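Local structure of transcriptional regulator, MarR family (Silicibacter pomeroyi DSS-3, 3BOQ) at residues B[81-84]-B[85-89]. The protein probably binds DNA through a winged helix-turn-helix domain and regulates transcription. Residues are numbered along the deposited sequence; the frame is centred on the assembly and turned at random.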
ATOM      1  N   GLY B  81     -12.202  -0.271 -15.317  1.00 56.77           N
ATOM      2  CA  GLY B  81     -13.036  -1.133 -14.481  1.00 55.99           C
ATOM      3  C   GLY B  81     -13.429  -0.481 -13.169  1.00 55.49           C
ATOM      4  O   GLY B  81     -14.524  -0.706 -12.663  1.00 55.41           O
ATOM      5  N   LEU B  82     -12.535   0.332 -12.624  1.00 55.05           N
ATOM      6  CA  LEU B  82     -12.845   1.174 -11.474  1.00 55.10           C
ATOM      7  C   LEU B  82     -13.879   2.261 -11.844  1.00 54.51           C
ATOM      8  O   LEU B  82     -14.874   2.435 -11.148  1.00 54.84           O
ATOM      9  CB  LEU B  82     -11.567   1.803 -10.901  1.00 55.18           C
ATOM     10  CG  LEU B  82     -11.811   2.801  -9.765  1.00 57.02           C
ATOM     11  CD1 LEU B  82     -12.351   2.096  -8.506  1.00 57.98           C
ATOM     12  CD2 LEU B  82     -10.544   3.557  -9.458  1.00 57.25           C
ATOM     13  N   VAL B  83     -13.636   2.967 -12.948  1.00 53.96           N
ATOM     14  CA  VAL B  83     -14.563   3.952 -13.516  1.00 52.84           C
ATOM     15  C   VAL B  83     -15.935   3.324 -13.883  1.00 52.82           C
ATOM     16  O   VAL B  83     -16.989   3.899 -13.579  1.00 51.53           O
ATOM     17  CB  VAL B  83     -13.899   4.690 -14.715  1.00 52.97           C
ATOM     18  CG1 VAL B  83     -14.905   5.540 -15.496  1.00 50.78           C
ATOM     19  CG2 VAL B  83     -12.744   5.535 -14.208  1.00 50.88           C
ATOM     20  N   ASN B  84     -15.908   2.133 -14.485  1.00 52.84           N
ATOM     21  CA  ASN B  84     -17.136   1.358 -14.713  1.00 53.49           C
ATOM     22  C   ASN B  84     -17.990   1.114 -13.457  1.00 53.75           C
ATOM     23  O   ASN B  84     -19.192   1.235 -13.534  1.00 53.25           O
ATOM     24  CB  ASN B  84     -16.856   0.025 -15.411  1.00 53.24           C
ATOM     25  CG  ASN B  84     -16.449   0.192 -16.864  1.00 54.21           C
ATOM     26  OD1 ASN B  84     -16.634   1.260 -17.464  1.00 54.41           O
ATOM     27  ND2 ASN B  84     -15.878  -0.874 -17.443  1.00 53.71           N
ATOM     28  N   ARG B  85     -17.374   0.759 -12.324  1.00 54.66           N
ATOM     29  CA  ARG B  85     -18.116   0.572 -11.061  1.00 56.20           C
ATOM     30  C   ARG B  85     -18.739   1.889 -10.593  1.00 55.84           C
ATOM     31  O   ARG B  85     -19.895   1.900 -10.151  1.00 56.34           O
ATOM     32  CB  ARG B  85     -17.226   0.017  -9.945  1.00 55.98           C
ATOM     33  CG  ARG B  85     -16.795  -1.433 -10.108  1.00 58.04           C
ATOM     34  CD  ARG B  85     -16.044  -1.944  -8.851  1.00 59.15           C
ATOM     35  NE  ARG B  85     -14.701  -1.372  -8.636  1.00 64.57           N
ATOM     36  CZ  ARG B  85     -13.586  -1.798  -9.244  1.00 65.82           C
ATOM     37  NH1 ARG B  85     -13.625  -2.785 -10.134  1.00 65.98           N
ATOM     38  NH2 ARG B  85     -12.418  -1.224  -8.970  1.00 67.24           N
ATOM     39  N   LEU B  86     -17.981   2.984 -10.731  1.00 55.45           N
ATOM     40  CA  LEU B  86     -18.413   4.349 -10.350  1.00 55.52           C
ATOM     41  C   LEU B  86     -19.559   4.914 -11.172  1.00 55.34           C
ATOM     42  O   LEU B  86     -20.391   5.667 -10.655  1.00 55.40           O
ATOM     43  CB  LEU B  86     -17.237   5.313 -10.421  1.00 55.71           C
ATOM     44  CG  LEU B  86     -16.131   5.108  -9.387  1.00 55.19           C
ATOM     45  CD1 LEU B  86     -14.957   5.964  -9.787  1.00 54.84           C
ATOM     46  CD2 LEU B  86     -16.670   5.496  -8.002  1.00 54.84           C
ATOM     47  N   ILE B  87     -19.566   4.571 -12.458  1.00 55.44           N
ATOM     48  CA  ILE B  87     -20.658   4.901 -13.387  1.00 54.94           C
ATOM     49  C   ILE B  87     -21.929   4.141 -12.995  1.00 56.11           C
ATOM     50  O   ILE B  87     -22.995   4.726 -12.923  1.00 55.73           O
ATOM     51  CB  ILE B  87     -20.283   4.614 -14.873  1.00 54.44           C
ATOM     52  CG1 ILE B  87     -19.224   5.603 -15.375  1.00 53.13           C
ATOM     53  CG2 ILE B  87     -21.501   4.718 -15.734  1.00 54.16           C
ATOM     54  CD1 ILE B  87     -18.526   5.215 -16.654  1.00 52.82           C
ATOM     55  N   LYS B  88     -21.793   2.844 -12.728  1.00 57.51           N
ATOM     56  CA  LYS B  88     -22.899   1.987 -12.277  1.00 59.36           C
ATOM     57  C   LYS B  88     -23.478   2.430 -10.900  1.00 59.34           C
ATOM     58  O   LYS B  88     -24.676   2.395 -10.666  1.00 59.46           O
ATOM     59  CB  LYS B  88     -22.444   0.514 -12.311  1.00 59.53           C
ATOM     60  CG  LYS B  88     -23.313  -0.501 -11.552  1.00 61.64           C
ATOM     61  CD  LYS B  88     -23.199  -1.914 -12.161  1.00 61.46           C
ATOM     62  CE  LYS B  88     -23.862  -2.988 -11.272  1.00 62.84           C
ATOM     63  NZ  LYS B  88     -25.140  -3.540 -11.829  1.00 63.61           N
ATOM     64  N   ASP B  89     -22.609   2.881 -10.016  1.00 60.31           N
ATOM     65  CA  ASP B  89     -22.988   3.500  -8.755  1.00 61.07           C
ATOM     66  C   ASP B  89     -23.669   4.879  -8.888  1.00 60.64           C
ATOM     67  O   ASP B  89     -24.093   5.455  -7.884  1.00 60.64           O
ATOM     68  CB  ASP B  89     -21.719   3.694  -7.925  1.00 61.42           C
ATOM     69  CG  ASP B  89     -21.257   2.416  -7.263  1.00 64.85           C
ATOM     70  OD1 ASP B  89     -21.928   1.362  -7.443  1.00 66.03           O
ATOM     71  OD2 ASP B  89     -20.227   2.480  -6.547  1.00 68.54           O
TER
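R85 folds back along its own helix and lays its guanidinium group beside L82 and over the backbone of G81. A bend at chi3 (-70°) turns the chain toward the preceding turn, where NH2 comes 3.4 Å from CD1 of L82; the two side chains meet at roughly a right angle. One face of the guanidinium looks onto the G81 carbonyl oxygen and CA of L82, both nearer its rim than its middle. NH1 is 3.4 Å from G81 O but poorly angled for a bond; that oxygen instead accepts from the backbone N of R85. NH2 also donates to the carbonyl oxygen of G77, which helps hold the far end of the arginine.

On a different side of the helix, I87 reaches back toward V83, with CG1 beside its own backbone N (chi1 -70°). The two side chains cross obliquely, with I87 CD1 3.8 Å from V83 CG1, while CG1 of I87 lies 3.3 Å from V83 O, the acceptor for the backbone N of I87. L82 and L86 touch more loosely, CG to CD1 at 4.5 Å, and L86 CG rests against L82 O. Both leucines pack on A52 of helix 47-58, whereas V83 faces M65 and L68 of helix 65-71.

Helix 79-88 has the place of the recognition helix in the winged helix-turn-helix fold of MarR proteins. Its apolar side grips the domain core, and near its C-terminal end D89 forms a salt bridge with K49. R85 NH2 has a defined partner in the G77 carbonyl oxygen, and with one face of the guanidinium over G81 O and L82 CA, the negative end of the G81 carbonyl dipole near that face probably favours the positive charge electrostatically.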